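Local coordinates for mRNA-binding protein PUF3 (Saccharomyces cerevisiae, PDB 3K49), which binds the 3'-untranslated regions of mRNAs, mostly for mitochondrial proteins, promotes deadenylation and decay of COX17 mRNA, and localizes bound transcripts near mitochondria, at residues L50-F62 / K84-L97. Sequence-based numbering, arbitrary orientation.
Sequences LATSPASEKEVIF and KFFEFGSKIQKNTL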
loop_
_atom_site.group_PDB
_atom_site.type_symbol
_atom_site.label_atom_id
_atom_site.label_comp_id
_atom_site.label_asym_id
_atom_site.label_seq_id
_atom_site.Cartn_x
_atom_site.Cartn_y
_atom_site.Cartn_z
ATOM N N LEU A 50 27.580 11.647 -9.479
ATOM C CA LEU A 50 27.840 10.246 -9.139
ATOM C C LEU A 50 27.222 9.276 -10.158
ATOM O O LEU A 50 27.671 8.142 -10.317
ATOM C CB LEU A 50 27.345 9.917 -7.728
ATOM C CG LEU A 50 28.144 10.467 -6.551
ATOM C CD1 LEU A 50 27.471 10.089 -5.217
ATOM C CD2 LEU A 50 29.570 9.963 -6.608
ATOM N N ALA A 51 26.189 9.726 -10.850
ATOM C CA ALA A 51 25.512 8.871 -11.802
ATOM C C ALA A 51 26.316 8.755 -13.093
ATOM O O ALA A 51 26.103 7.827 -13.868
ATOM C CB ALA A 51 24.112 9.400 -12.088
ATOM N N THR A 52 27.243 9.683 -13.326
ATOM C CA THR A 52 27.960 9.696 -14.608
ATOM C C THR A 52 29.486 9.779 -14.514
ATOM O O THR A 52 30.163 9.768 -15.536
ATOM C CB THR A 52 27.446 10.821 -15.544
ATOM O OG1 THR A 52 27.816 12.095 -15.014
ATOM C CG2 THR A 52 25.933 10.764 -15.661
ATOM N N SER A 53 30.022 9.847 -13.299
ATOM C CA SER A 53 31.466 9.983 -13.103
ATOM C C SER A 53 32.195 8.649 -13.179
ATOM O O SER A 53 31.681 7.627 -12.722
ATOM C CB SER A 53 31.775 10.647 -11.752
ATOM O OG SER A 53 31.405 12.014 -11.753
ATOM N N PRO A 54 33.416 8.658 -13.742
ATOM C CA PRO A 54 34.250 7.450 -13.785
ATOM C C PRO A 54 34.590 6.964 -12.376
ATOM O O PRO A 54 34.520 7.742 -11.432
ATOM C CB PRO A 54 35.529 7.933 -14.498
ATOM C CG PRO A 54 35.525 9.409 -14.329
ATOM C CD PRO A 54 34.071 9.790 -14.417
ATOM N N ALA A 55 34.976 5.700 -12.251
ATOM C CA ALA A 55 35.382 5.121 -10.976
ATOM C C ALA A 55 36.343 6.005 -10.150
ATOM O O ALA A 55 36.208 6.124 -8.935
ATOM C CB ALA A 55 35.996 3.752 -11.208
ATOM N N SER A 56 37.312 6.621 -10.806
ATOM C CA SER A 56 38.319 7.401 -10.092
ATOM C C SER A 56 37.725 8.576 -9.312
ATOM O O SER A 56 38.145 8.877 -8.192
ATOM C CB SER A 56 39.382 7.923 -11.071
ATOM O OG SER A 56 40.066 6.850 -11.689
ATOM N N GLU A 57 36.771 9.268 -9.916
ATOM C CA GLU A 57 36.177 10.405 -9.248
ATOM C C GLU A 57 35.241 9.936 -8.128
ATOM O O GLU A 57 35.127 10.576 -7.084
ATOM C CB GLU A 57 35.451 11.303 -10.243
ATOM C CG GLU A 57 36.384 12.212 -11.025
ATOM C CD GLU A 57 35.651 13.147 -11.978
ATOM O OE1 GLU A 57 35.857 14.378 -11.865
ATOM O OE2 GLU A 57 34.875 12.655 -12.833
ATOM N N LYS A 58 34.582 8.806 -8.337
ATOM C CA LYS A 58 33.717 8.265 -7.299
ATOM C C LYS A 58 34.552 7.831 -6.093
ATOM O O LYS A 58 34.184 8.116 -4.963
ATOM C CB LYS A 58 32.849 7.121 -7.847
ATOM C CG LYS A 58 31.769 7.606 -8.816
ATOM C CD LYS A 58 30.817 6.506 -9.255
ATOM C CE LYS A 58 31.509 5.512 -10.163
ATOM N NZ LYS A 58 30.544 4.514 -10.683
ATOM N N GLU A 59 35.683 7.169 -6.338
ATOM C CA GLU A 59 36.585 6.754 -5.262
ATOM C C GLU A 59 37.012 7.932 -4.420
ATOM O O GLU A 59 37.018 7.858 -3.196
ATOM C CB GLU A 59 37.844 6.068 -5.804
ATOM C CG GLU A 59 37.622 4.669 -6.377
ATOM C CD GLU A 59 38.825 4.170 -7.182
ATOM O OE1 GLU A 59 39.948 4.094 -6.615
ATOM O OE2 GLU A 59 38.638 3.867 -8.384
ATOM N N VAL A 60 37.361 9.025 -5.080
ATOM C CA VAL A 60 37.923 10.164 -4.362
ATOM C C VAL A 60 36.909 10.776 -3.415
ATOM O O VAL A 60 37.245 11.103 -2.275
ATOM C CB VAL A 60 38.545 11.226 -5.305
ATOM C CG1 VAL A 60 38.818 12.507 -4.556
ATOM C CG2 VAL A 60 39.830 10.679 -5.911
ATOM N N ILE A 61 35.675 10.926 -3.885
ATOM C CA ILE A 61 34.583 11.378 -3.022
ATOM C C ILE A 61 34.339 10.392 -1.886
ATOM O O ILE A 61 34.265 10.784 -0.726
ATOM C CB ILE A 61 33.271 11.545 -3.791
ATOM C CG1 ILE A 61 33.460 12.520 -4.951
ATOM C CG2 ILE A 61 32.186 12.051 -2.851
ATOM C CD1 ILE A 61 33.675 13.961 -4.512
ATOM N N PHE A 62 34.230 9.109 -2.220
ATOM C CA PHE A 62 33.913 8.093 -1.215
ATOM C C PHE A 62 34.962 7.984 -0.120
ATOM O O PHE A 62 34.629 7.968 1.063
ATOM C CB PHE A 62 33.714 6.720 -1.852
ATOM C CG PHE A 62 33.379 5.634 -0.863
ATOM C CD1 PHE A 62 34.380 4.868 -0.284
ATOM C CD2 PHE A 62 32.048 5.374 -0.520
ATOM C CE1 PHE A 62 34.071 3.867 0.630
ATOM C CE2 PHE A 62 31.720 4.366 0.384
ATOM C CZ PHE A 62 32.734 3.612 0.963
ATOM N N LYS A 84 23.233 7.079 -3.292
ATOM C CA LYS A 84 23.819 6.990 -4.631
ATOM C C LYS A 84 25.024 6.079 -4.624
ATOM O O LYS A 84 25.346 5.473 -5.629
ATOM C CB LYS A 84 24.190 8.350 -5.219
ATOM C CG LYS A 84 23.015 9.195 -5.651
ATOM C CD LYS A 84 22.319 8.602 -6.840
ATOM C CE LYS A 84 20.894 9.110 -6.896
ATOM N NZ LYS A 84 20.265 9.080 -5.530
ATOM N N PHE A 85 25.692 5.962 -3.493
ATOM C CA PHE A 85 26.792 5.015 -3.441
ATOM C C PHE A 85 26.328 3.552 -3.462
ATOM O O PHE A 85 27.084 2.671 -3.892
ATOM C CB PHE A 85 27.752 5.330 -2.291
ATOM C CG PHE A 85 28.784 6.364 -2.659
ATOM C CD1 PHE A 85 28.699 7.664 -2.171
ATOM C CD2 PHE A 85 29.823 6.042 -3.538
ATOM C CE1 PHE A 85 29.636 8.627 -2.533
ATOM C CE2 PHE A 85 30.766 6.991 -3.905
ATOM C CZ PHE A 85 30.676 8.290 -3.399
ATOM N N PHE A 86 25.097 3.283 -3.008
ATOM C CA PHE A 86 24.548 1.929 -3.153
ATOM C C PHE A 86 24.097 1.676 -4.599
ATOM O O PHE A 86 24.214 0.577 -5.122
ATOM C CB PHE A 86 23.405 1.647 -2.156
ATOM C CG PHE A 86 23.877 1.348 -0.752
ATOM C CD1 PHE A 86 23.674 2.266 0.283
ATOM C CD2 PHE A 86 24.528 0.151 -0.468
ATOM C CE1 PHE A 86 24.109 1.987 1.573
ATOM C CE2 PHE A 86 24.975 -0.137 0.821
ATOM C CZ PHE A 86 24.761 0.773 1.843
ATOM N N GLU A 87 23.586 2.713 -5.238
ATOM C CA GLU A 87 23.144 2.641 -6.616
ATOM C C GLU A 87 24.308 2.633 -7.649
ATOM O O GLU A 87 24.303 1.864 -8.623
ATOM C CB GLU A 87 22.209 3.822 -6.877
ATOM C CG GLU A 87 21.474 3.802 -8.200
ATOM C CD GLU A 87 20.374 4.856 -8.256
ATOM O OE1 GLU A 87 19.644 4.914 -9.268
ATOM O OE2 GLU A 87 20.240 5.635 -7.285
ATOM N N PHE A 88 25.308 3.481 -7.439
ATOM C CA PHE A 88 26.369 3.655 -8.434
ATOM C C PHE A 88 27.720 3.222 -7.912
ATOM O O PHE A 88 28.720 3.371 -8.599
ATOM C CB PHE A 88 26.423 5.112 -8.926
ATOM C CG PHE A 88 25.184 5.524 -9.652
ATOM C CD1 PHE A 88 24.244 6.338 -9.047
ATOM C CD2 PHE A 88 24.924 5.036 -10.927
ATOM C CE1 PHE A 88 23.072 6.683 -9.712
ATOM C CE2 PHE A 88 23.755 5.374 -11.599
ATOM C CZ PHE A 88 22.827 6.200 -10.987
ATOM N N GLY A 89 27.742 2.680 -6.699
ATOM C CA GLY A 89 28.986 2.320 -6.050
ATOM C C GLY A 89 29.530 0.981 -6.495
ATOM O O GLY A 89 28.819 0.184 -7.113
ATOM N N SER A 90 30.805 0.750 -6.183
ATOM C CA SER A 90 31.436 -0.547 -6.392
ATOM C C SER A 90 31.181 -1.491 -5.211
ATOM O O SER A 90 30.895 -1.053 -4.092
ATOM C CB SER A 90 32.946 -0.369 -6.572
ATOM O OG SER A 90 33.524 0.131 -5.381
ATOM N N LYS A 91 31.318 -2.786 -5.468
ATOM C CA LYS A 91 31.219 -3.799 -4.421
ATOM C C LYS A 91 32.010 -3.403 -3.173
ATOM O O LYS A 91 31.482 -3.364 -2.059
ATOM C CB LYS A 91 31.708 -5.146 -4.953
ATOM C CG LYS A 91 30.774 -6.313 -4.662
ATOM C CD LYS A 91 30.976 -7.429 -5.692
ATOM C CE LYS A 91 29.758 -8.340 -5.804
ATOM N NZ LYS A 91 29.866 -9.248 -6.975
ATOM N N ILE A 92 33.285 -3.112 -3.368
ATOM C CA ILE A 92 34.147 -2.682 -2.280
ATOM C C ILE A 92 33.511 -1.542 -1.490
ATOM O O ILE A 92 33.586 -1.522 -0.270
ATOM C CB ILE A 92 35.516 -2.206 -2.804
ATOM C CG1 ILE A 92 36.191 -3.312 -3.618
ATOM C CG2 ILE A 92 36.404 -1.762 -1.652
ATOM C CD1 ILE A 92 36.443 -4.580 -2.830
ATOM N N GLN A 93 32.909 -0.580 -2.183
ATOM C CA GLN A 93 32.317 0.583 -1.510
ATOM C C GLN A 93 31.023 0.229 -0.776
ATOM O O GLN A 93 30.797 0.645 0.354
ATOM C CB GLN A 93 32.098 1.728 -2.501
ATOM C CG GLN A 93 33.405 2.419 -2.850
ATOM C CD GLN A 93 33.361 3.212 -4.134
ATOM O OE1 GLN A 93 32.393 3.157 -4.892
ATOM N NE2 GLN A 93 34.424 3.947 -4.392
ATOM N N LYS A 94 30.178 -0.549 -1.431
ATOM C CA LYS A 94 28.969 -1.027 -0.812
ATOM C C LYS A 94 29.285 -1.847 0.446
ATOM O O LYS A 94 28.690 -1.606 1.490
ATOM C CB LYS A 94 28.128 -1.806 -1.836
ATOM C CG LYS A 94 27.537 -0.900 -2.909
ATOM C CD LYS A 94 26.474 -1.587 -3.737
ATOM C CE LYS A 94 26.996 -2.069 -5.071
ATOM N NZ LYS A 94 25.867 -2.329 -6.031
ATOM N N ASN A 95 30.236 -2.780 0.356
ATOM C CA ASN A 95 30.633 -3.602 1.500
ATOM C C ASN A 95 31.085 -2.750 2.678
ATOM O O ASN A 95 30.802 -3.054 3.835
ATOM C CB ASN A 95 31.758 -4.569 1.125
ATOM C CG ASN A 95 31.321 -5.628 0.130
ATOM O OD1 ASN A 95 30.124 -5.809 -0.124
ATOM N ND2 ASN A 95 32.295 -6.337 -0.447
ATOM N N THR A 96 31.783 -1.670 2.375
ATOM C CA THR A 96 32.310 -0.795 3.406
ATOM C C THR A 96 31.209 -0.085 4.181
ATOM O O THR A 96 31.296 0.058 5.397
ATOM C CB THR A 96 33.272 0.242 2.795
ATOM O OG1 THR A 96 34.458 -0.426 2.341
ATOM C CG2 THR A 96 33.637 1.320 3.812
ATOM N N LEU A 97 30.187 0.377 3.467
ATOM C CA LEU A 97 29.049 1.034 4.087
ATOM C C LEU A 97 28.257 0.039 4.931
ATOM O O LEU A 97 27.846 0.342 6.053
ATOM C CB LEU A 97 28.144 1.625 3.015
ATOM C CG LEU A 97 28.735 2.713 2.131
ATOM C CD1 LEU A 97 27.695 3.149 1.082
ATOM C CD2 LEU A 97 29.205 3.876 2.967
#
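Chi1 of Phe62 (-180°) sets CG beside its own carbonyl carbon and sends the ring out from helix 55-62 as a knob among Phe85, Gln93, Thr96 and Leu97. Gln93, extended beyond CG, runs past it in the opposite direction and lays CG over the centre of one ring face, 3.7 Å from the Phe62 centroid. Thr96 CG2 meets the rim of the same ring near its plane, and Leu97 CD2 touches Phe62 CE2 at 3.6 Å. The edge of Phe62 is directed at a face of Phe85 in an edge-to-face pair, ring centres 5.3 Å apart and planes at 63°. Leu50 CD1 lies over the opposite face of Phe85, a CH-pi contact, while Ile61 CG2 and Lys58 O border its rim. These contacts join Pumilio repeats 1 and 2 of the RNA-binding domain: in this helical-repeat stack, helix 55-62 runs nearly parallel to helix 91-97, at 19°, and roughly antiparallel to helix 84-88. Where the chain turns between the latter two helices, Ser90 and Gln93 form a capping box; the Ser90 N to Gln93 OE1 bond (3.2 Å) steadies the amide beside Phe62, whereas the return bond from Gln93 N to Ser90 OG is weak. Lys58, bent at chi3, swings its ammonium to this turn and donates from NZ to Phe88 O at 3.0 Å, in the carbonyl plane. Phe88 lies flat against Ala51, whose CA sits 3.7 Å from the ring centroid, almost exactly on the normal, with Ala51 CB near Phe88 CZ. A serine in place of Phe88 would probably leave Ala51 CA and CB without their aromatic cover and open a gap where the ring lay. Beyond the pair of repeats, Glu87 forms a salt bridge with Lys120, and Phe86 packs on Val117 and Ala121 of helix 114-124.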